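Local structure of 2-dehydro-3-deoxy-d-gluconate/2-dehydro-3-deoxy-phosphogluconate aldolase (Picrophilus torridus, 4UXD) at residues D201-Q206 and G219-V224; G264-P269 and Y291-E296. The protein is an aldolase of the dihydrodipicolinate synthetase family, a four-chain assembly of parallel beta/alpha barrels, each with extra C-terminal helices. All coordinates share one frame; numbering follows the deposited sequence.

Contact 1 (201-206 with 219-224) and contact 2 (264-269 with 291-296) illustrate how one chain uses backbone pairing inside its barrel and side-chain packing on its surface. They follow one another along the chain and lie on opposite sides of its centre, about 12 Å and 19 Å from it. Their own centres are about 28 Å apart, and the nearest atoms stay about 9 Å from one another. A glycerol, probably from the crystallisation liquor, lies about 3 Å from the side chain of V224 in contact 1, near the C-terminal strand ends where barrels of this kind usually carry their pockets. Contact 2 instead borders the second subunit, joining the C-terminal part of the chain to an interface.

Contact 1: D201-Q206 and G219-V224; sequences DFAVFQ and GASGGV
Q206 and G223 form a parallel bridge, and the bridge is held by two backbone bonds. Q206 N donates to G222 O at 2.9 Å, in the carbonyl plane, and Q206 O takes V224 N at 2.8 Å, with the donor tilted 34° out of the plane of the Q206 carbonyl, so one residue bonds to both neighbours of G223. G222 brings no side chain, which lets the F205 ring settle against bare backbone: F205 CD2 approaches G222 C to 3.4 Å, while G223 N sits at the ring edge, near its plane. V224 CG2 then meets F205 CB at 3.8 Å, extending this buried packing.

Towards the start of the strands the fit changes character. G219, exposed, ends the preceding helix in a Schellman motif, and A220 and S221 are partly exposed. In place of strand pairing, S221 bonds V204 twice, through OG and through its backbone N: OG accepts V204 N at 3.0 Å in a nearly straight bond (165°), and the serine N reaches V204 O, also at 3.0 Å, along a more bent path. A chi1 of -43° sets OG beside the serine's own N, so both face V204.

Together the segments complete a beta-alpha-beta unit around helix 212-217. Strand 178-183 flanks 203-206 and strand 27-31 flanks 222-224; F205 and V224 both touch K182 and V29, whereas V204, Q206 and A220 meet F191 of helix 188-195, and Q206 NE2 bonds S215.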
ATOM      1  N   ASP A 201      12.850 -27.520  19.304  1.00 59.39           N
ATOM      2  CA  ASP A 201      11.936 -26.880  20.254  1.00 55.07           C
ATOM      3  C   ASP A 201      11.329 -25.592  19.680  1.00 54.01           C
ATOM      4  O   ASP A 201      10.898 -24.702  20.425  1.00 42.85           O
ATOM      5  CB  ASP A 201      12.665 -26.583  21.567  1.00 60.75           C
ATOM      6  CG  ASP A 201      12.524 -27.707  22.583  1.00 83.09           C
ATOM      7  OD1 ASP A 201      11.416 -28.281  22.697  1.00 68.64           O
ATOM      8  OD2 ASP A 201      13.522 -28.015  23.273  1.00 91.60           O
ATOM      9  N   PHE A 202      11.287 -25.502  18.351  1.00 51.15           N
ATOM     10  CA  PHE A 202      10.672 -24.356  17.689  1.00 42.89           C
ATOM     11  C   PHE A 202      10.005 -24.760  16.363  1.00 39.18           C
ATOM     12  O   PHE A 202      10.675 -25.086  15.372  1.00 35.28           O
ATOM     13  CB  PHE A 202      11.711 -23.255  17.461  1.00 39.94           C
ATOM     14  CG  PHE A 202      11.112 -21.924  17.099  1.00 40.20           C
ATOM     15  CD1 PHE A 202      10.583 -21.099  18.077  1.00 43.33           C
ATOM     16  CD2 PHE A 202      11.069 -21.500  15.777  1.00 38.35           C
ATOM     17  CE1 PHE A 202      10.025 -19.873  17.747  1.00 43.48           C
ATOM     18  CE2 PHE A 202      10.514 -20.286  15.443  1.00 38.50           C
ATOM     19  CZ  PHE A 202       9.990 -19.469  16.434  1.00 40.99           C
ATOM     20  N   ALA A 203       8.672 -24.729  16.370  1.00 27.45           N
ATOM     21  CA  ALA A 203       7.853 -25.099  15.217  1.00 25.00           C
ATOM     22  C   ALA A 203       7.574 -23.901  14.309  1.00 20.30           C
ATOM     23  O   ALA A 203       7.640 -22.751  14.738  1.00 21.89           O
ATOM     24  CB  ALA A 203       6.528 -25.721  15.687  1.00 30.54           C
ATOM     25  N   VAL A 204       7.277 -24.187  13.047  1.00 16.60           N
ATOM     26  CA  VAL A 204       6.929 -23.152  12.084  1.00 25.75           C
ATOM     27  C   VAL A 204       5.736 -23.629  11.259  1.00 27.48           C
ATOM     28  O   VAL A 204       5.873 -24.518  10.420  1.00 24.52           O
ATOM     29  CB  VAL A 204       8.112 -22.812  11.168  1.00 24.18           C
ATOM     30  CG1 VAL A 204       7.762 -21.694  10.235  1.00 24.20           C
ATOM     31  CG2 VAL A 204       9.327 -22.424  11.997  1.00 23.67           C
ATOM     32  N   PHE A 205       4.566 -23.049  11.512  1.00 24.11           N
ATOM     33  CA  PHE A 205       3.342 -23.493  10.850  1.00 27.82           C
ATOM     34  C   PHE A 205       2.919 -22.573   9.699  1.00 21.99           C
ATOM     35  O   PHE A 205       2.962 -21.353   9.816  1.00 21.24           O
ATOM     36  CB  PHE A 205       2.199 -23.589  11.864  1.00 30.42           C
ATOM     37  CG  PHE A 205       2.295 -24.764  12.804  1.00 24.30           C
ATOM     38  CD1 PHE A 205       2.962 -24.650  14.008  1.00 26.15           C
ATOM     39  CD2 PHE A 205       1.681 -25.974  12.498  1.00 29.25           C
ATOM     40  CE1 PHE A 205       3.034 -25.722  14.886  1.00 27.64           C
ATOM     41  CE2 PHE A 205       1.753 -27.058  13.373  1.00 29.39           C
ATOM     42  CZ  PHE A 205       2.424 -26.927  14.567  1.00 27.37           C
ATOM     43  N   GLN A 206       2.494 -23.181   8.599  1.00 24.74           N
ATOM     44  CA  GLN A 206       1.925 -22.458   7.477  1.00 17.96           C
ATOM     45  C   GLN A 206       0.432 -22.222   7.741  1.00 26.34           C
ATOM     46  O   GLN A 206      -0.320 -23.162   7.980  1.00 26.37           O
ATOM     47  CB  GLN A 206       2.140 -23.241   6.172  1.00 19.64           C
ATOM     48  CG  GLN A 206       1.461 -22.635   4.928  1.00 18.99           C
ATOM     49  CD  GLN A 206       1.889 -21.194   4.652  1.00 23.34           C
ATOM     50  OE1 GLN A 206       1.168 -20.253   4.983  1.00 24.79           O
ATOM     51  NE2 GLN A 206       3.062 -21.017   4.047  1.00 19.87           N
ATOM     52  N   GLY A 219      10.170 -27.604   4.767  1.00 26.56           N
ATOM     53  CA  GLY A 219      10.458 -27.952   6.141  1.00 19.76           C
ATOM     54  C   GLY A 219       9.465 -27.467   7.200  1.00 31.67           C
ATOM     55  O   GLY A 219       9.785 -27.509   8.389  1.00 25.65           O
ATOM     56  N   ALA A 220       8.271 -27.021   6.807  1.00 29.75           N
ATOM     57  CA  ALA A 220       7.281 -26.583   7.807  1.00 33.92           C
ATOM     58  C   ALA A 220       6.866 -27.714   8.752  1.00 31.66           C
ATOM     59  O   ALA A 220       6.689 -28.864   8.331  1.00 30.84           O
ATOM     60  CB  ALA A 220       6.047 -26.018   7.130  1.00 30.07           C
ATOM     61  N   SER A 221       6.671 -27.376  10.025  1.00 29.98           N
ATOM     62  CA  SER A 221       6.222 -28.359  11.012  1.00 37.34           C
ATOM     63  C   SER A 221       4.775 -28.797  10.766  1.00 34.46           C
ATOM     64  O   SER A 221       4.328 -29.800  11.317  1.00 35.00           O
ATOM     65  CB  SER A 221       6.361 -27.802  12.428  1.00 25.36           C
ATOM     66  OG  SER A 221       7.594 -27.128  12.580  1.00 28.38           O
ATOM     67  N   GLY A 222       4.055 -28.054   9.927  1.00 29.02           N
ATOM     68  CA  GLY A 222       2.674 -28.377   9.597  1.00 30.79           C
ATOM     69  C   GLY A 222       1.870 -27.127   9.271  1.00 33.31           C
ATOM     70  O   GLY A 222       2.437 -26.064   9.007  1.00 29.73           O
ATOM     71  N   GLY A 223       0.549 -27.247   9.293  1.00 29.10           N
ATOM     72  CA  GLY A 223      -0.310 -26.127   8.967  1.00 28.91           C
ATOM     73  C   GLY A 223      -1.365 -25.794  10.004  1.00 27.79           C
ATOM     74  O   GLY A 223      -1.799 -26.650  10.771  1.00 29.53           O
ATOM     75  N   VAL A 224      -1.761 -24.524  10.016  1.00 25.57           N
ATOM     76  CA  VAL A 224      -2.979 -24.070  10.681  1.00 25.93           C
ATOM     77  C   VAL A 224      -3.977 -23.703   9.593  1.00 28.89           C
ATOM     78  O   VAL A 224      -3.804 -22.674   8.921  1.00 23.29           O
ATOM     79  CB  VAL A 224      -2.739 -22.842  11.594  1.00 30.75           C
ATOM     80  CG1 VAL A 224      -3.979 -22.549  12.441  1.00 24.79           C
ATOM     81  CG2 VAL A 224      -1.545 -23.065  12.482  1.00 27.26           C
TER

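Contact 2: G264-P269 and Y291-E296; sequences GKYQFP and YRVGIE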
ATOM      1  N   GLY A 264     -12.614 -17.588  -0.716  1.00 35.09           N
ATOM      2  CA  GLY A 264     -11.956 -16.293  -0.799  1.00 28.47           C
ATOM      3  C   GLY A 264     -12.678 -15.286  -1.671  1.00 33.87           C
ATOM      4  O   GLY A 264     -12.346 -14.096  -1.674  1.00 21.77           O
ATOM      5  N   LYS A 265     -13.676 -15.759  -2.410  1.00 39.45           N
ATOM      6  CA  LYS A 265     -14.549 -14.866  -3.166  1.00 44.65           C
ATOM      7  C   LYS A 265     -15.426 -14.040  -2.232  1.00 42.35           C
ATOM      8  O   LYS A 265     -16.143 -13.153  -2.681  1.00 44.49           O
ATOM      9  CB  LYS A 265     -15.436 -15.658  -4.133  1.00 47.72           C
ATOM     10  CG  LYS A 265     -14.690 -16.370  -5.265  1.00 60.83           C
ATOM     11  CD  LYS A 265     -14.010 -15.392  -6.224  1.00 73.42           C
ATOM     12  CE  LYS A 265     -13.203 -16.118  -7.290  1.00 63.14           C
ATOM     13  NZ  LYS A 265     -12.338 -15.184  -8.060  1.00 71.06           N
ATOM     14  N   TYR A 266     -15.370 -14.335  -0.934  1.00 39.02           N
ATOM     15  CA  TYR A 266     -16.234 -13.688   0.042  1.00 40.69           C
ATOM     16  C   TYR A 266     -15.446 -13.050   1.187  1.00 30.06           C
ATOM     17  O   TYR A 266     -14.320 -13.444   1.478  1.00 29.08           O
ATOM     18  CB  TYR A 266     -17.249 -14.711   0.562  1.00 46.25           C
ATOM     19  CG  TYR A 266     -18.119 -15.246  -0.559  1.00 62.08           C
ATOM     20  CD1 TYR A 266     -18.765 -14.370  -1.431  1.00 74.26           C
ATOM     21  CD2 TYR A 266     -18.277 -16.613  -0.767  1.00 56.60           C
ATOM     22  CE1 TYR A 266     -19.553 -14.832  -2.470  1.00 75.26           C
ATOM     23  CE2 TYR A 266     -19.065 -17.088  -1.812  1.00 74.70           C
ATOM     24  CZ  TYR A 266     -19.698 -16.188  -2.664  1.00 86.86           C
ATOM     25  OH  TYR A 266     -20.486 -16.632  -3.710  1.00 89.32           O
ATOM     26  N   GLN A 267     -16.049 -12.021   1.777  1.00 31.07           N
ATOM     27  CA  GLN A 267     -15.534 -11.300   2.941  1.00 28.43           C
ATOM     28  C   GLN A 267     -15.183 -12.272   4.061  1.00 36.20           C
ATOM     29  O   GLN A 267     -16.035 -13.055   4.492  1.00 34.79           O
ATOM     30  CB  GLN A 267     -16.588 -10.276   3.396  1.00 34.87           C
ATOM     31  CG  GLN A 267     -16.475  -9.704   4.815  1.00 32.28           C
ATOM     32  CD  GLN A 267     -15.358  -8.688   4.976  1.00 31.82           C
ATOM     33  OE1 GLN A 267     -15.297  -7.680   4.266  1.00 27.15           O
ATOM     34  NE2 GLN A 267     -14.466  -8.951   5.921  1.00 36.35           N
ATOM     35  N   PHE A 268     -13.929 -12.237   4.512  1.00 26.14           N
ATOM     36  CA  PHE A 268     -13.452 -13.165   5.535  1.00 26.29           C
ATOM     37  C   PHE A 268     -14.120 -12.901   6.905  1.00 28.38           C
ATOM     38  O   PHE A 268     -14.344 -11.749   7.274  1.00 28.08           O
ATOM     39  CB  PHE A 268     -11.924 -13.063   5.649  1.00 23.67           C
ATOM     40  CG  PHE A 268     -11.313 -14.039   6.627  1.00 26.23           C
ATOM     41  CD1 PHE A 268     -11.163 -13.697   7.974  1.00 22.40           C
ATOM     42  CD2 PHE A 268     -10.903 -15.303   6.204  1.00 21.41           C
ATOM     43  CE1 PHE A 268     -10.600 -14.592   8.880  1.00 24.81           C
ATOM     44  CE2 PHE A 268     -10.342 -16.206   7.094  1.00 19.84           C
ATOM     45  CZ  PHE A 268     -10.188 -15.853   8.441  1.00 25.23           C
ATOM     46  N   PRO A 269     -14.460 -13.961   7.663  1.00 24.59           N
ATOM     47  CA  PRO A 269     -14.415 -15.405   7.435  1.00 26.15           C
ATOM     48  C   PRO A 269     -15.811 -15.973   7.225  1.00 27.99           C
ATOM     49  O   PRO A 269     -16.058 -17.154   7.469  1.00 24.47           O
ATOM     50  CB  PRO A 269     -13.834 -15.926   8.737  1.00 26.01           C
ATOM     51  CG  PRO A 269     -14.485 -15.017   9.774  1.00 23.96           C
ATOM     52  CD  PRO A 269     -14.771 -13.684   9.077  1.00 21.54           C
ATOM     53  N   TYR A 291     -21.644 -11.132   8.442  1.00 35.88           N
ATOM     54  CA  TYR A 291     -22.966 -11.165   7.832  1.00 39.36           C
ATOM     55  C   TYR A 291     -23.084 -12.364   6.884  1.00 39.00           C
ATOM     56  O   TYR A 291     -22.074 -12.880   6.405  1.00 40.96           O
ATOM     57  CB  TYR A 291     -23.244  -9.849   7.110  1.00 41.19           C
ATOM     58  CG  TYR A 291     -22.382  -9.600   5.900  1.00 40.12           C
ATOM     59  CD1 TYR A 291     -21.156  -8.963   6.012  1.00 41.33           C
ATOM     60  CD2 TYR A 291     -22.807  -9.984   4.642  1.00 45.45           C
ATOM     61  CE1 TYR A 291     -20.372  -8.727   4.892  1.00 46.01           C
ATOM     62  CE2 TYR A 291     -22.035  -9.757   3.522  1.00 54.23           C
ATOM     63  CZ  TYR A 291     -20.821  -9.130   3.648  1.00 48.28           C
ATOM     64  OH  TYR A 291     -20.069  -8.897   2.521  1.00 39.28           O
ATOM     65  N   ARG A 292     -24.306 -12.826   6.640  1.00 37.48           N
ATOM     66  CA  ARG A 292     -24.525 -13.978   5.751  1.00 56.30           C
ATOM     67  C   ARG A 292     -24.124 -13.627   4.316  1.00 50.27           C
ATOM     68  O   ARG A 292     -24.340 -12.513   3.853  1.00 43.48           O
ATOM     69  CB  ARG A 292     -25.990 -14.446   5.825  1.00 64.00           C
ATOM     70  CG  ARG A 292     -26.555 -15.186   4.588  1.00 81.41           C
ATOM     71  CD  ARG A 292     -26.228 -16.681   4.547  1.00 80.72           C
ATOM     72  NE  ARG A 292     -27.444 -17.461   4.289  1.00 84.13           N
ATOM     73  CZ  ARG A 292     -27.846 -17.891   3.093  1.00 78.12           C
ATOM     74  NH1 ARG A 292     -27.124 -17.654   2.000  1.00 74.00           N
ATOM     75  NH2 ARG A 292     -28.979 -18.575   2.992  1.00 77.52           N
ATOM     76  N   VAL A 293     -23.571 -14.604   3.611  1.00 60.78           N
ATOM     77  CA  VAL A 293     -22.869 -14.344   2.357  1.00 73.47           C
ATOM     78  C   VAL A 293     -23.500 -15.033   1.144  1.00 73.86           C
ATOM     79  O   VAL A 293     -23.905 -14.374   0.180  1.00 78.35           O
ATOM     80  CB  VAL A 293     -21.394 -14.783   2.504  1.00 65.73           C
ATOM     81  CG1 VAL A 293     -20.740 -15.031   1.168  1.00 78.98           C
ATOM     82  CG2 VAL A 293     -20.613 -13.723   3.266  1.00 65.76           C
ATOM     83  N   GLY A 294     -23.570 -16.359   1.202  1.00 73.22           N
ATOM     84  CA  GLY A 294     -23.990 -17.171   0.074  1.00 85.76           C
ATOM     85  C   GLY A 294     -22.813 -17.938  -0.512  1.00 89.24           C
ATOM     86  O   GLY A 294     -22.043 -17.391  -1.299  1.00 92.43           O
ATOM     87  N   ILE A 295     -22.666 -19.197  -0.111  1.00 80.58           N
ATOM     88  CA  ILE A 295     -21.640 -20.085  -0.650  1.00 76.68           C
ATOM     89  C   ILE A 295     -22.357 -21.359  -1.090  1.00 87.68           C
ATOM     90  O   ILE A 295     -23.390 -21.724  -0.517  1.00 78.60           O
ATOM     91  CB  ILE A 295     -20.506 -20.370   0.392  1.00 83.50           C
ATOM     92  CG1 ILE A 295     -19.533 -21.465  -0.078  1.00 86.94           C
ATOM     93  CG2 ILE A 295     -21.084 -20.762   1.744  1.00 76.08           C
ATOM     94  CD1 ILE A 295     -18.635 -21.068  -1.238  1.00 79.07           C
ATOM     95  N   GLU A 296     -21.810 -22.024  -2.107  1.00102.91           N
ATOM     96  CA  GLU A 296     -22.539 -23.058  -2.845  1.00103.98           C
ATOM     97  C   GLU A 296     -22.274 -24.499  -2.392  1.00 97.18           C
ATOM     98  O   GLU A 296     -22.908 -25.425  -2.900  1.00 99.70           O
ATOM     99  CB  GLU A 296     -22.217 -22.931  -4.336  1.00106.53           C
ATOM    100  CG  GLU A 296     -22.598 -21.581  -4.938  1.00108.18           C
ATOM    101  CD  GLU A 296     -24.100 -21.383  -5.064  1.00113.01           C
ATOM    102  OE1 GLU A 296     -24.871 -22.256  -4.608  1.00108.70           O
ATOM    103  OE2 GLU A 296     -24.512 -20.348  -5.626  1.00103.14           O
TER
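Y266 turns one face of its ring to V293, whose CG1 stands over it, offset toward the rim, in a CH-pi contact; the modelled spacing is too short for carbons and therefore doubtful in detail. The valine methyl gets there because CG1 is anti to the backbone N (chi1 159°). On the opposite face K265 CB lies over the ring centre, 4.3 Å above the plane, so the phenol is sandwiched between aliphatic groups. I295 CD1 comes in at the edge, near the ring plane, 4.0 Å from Y266 CE2.

A second pair, Q267 and Y291, crosses at about a right angle, with amide and ring planes 52° apart. The tyrosine side chain takes the crowded position between backbone N and carbonyl carbon (chi1 67°), and its far end swings closer: Y291 OH lies 3.8 Å from Q267 CB, and Y291 CE1 lies 4.0 Å from Q267 CG. The glutamine chain bends at chi2, and its NE2 bonds F268 O at 3.1 Å, on a lone pair. That amide is fixed at both ends, since NE2 also reaches K130 O of the second subunit while OE1 takes N132 N of the same subunit; Y291 OH bonds N132 ND2 there too.

E274 of helix 270-279 ties down the other loop through G294 N and I295 N. Two irregular loops, one before and one after helix 270-279 in the chain, thus pack by side chains, in the C-terminal helical extension that follows the barrel in this family, beside a subunit interface.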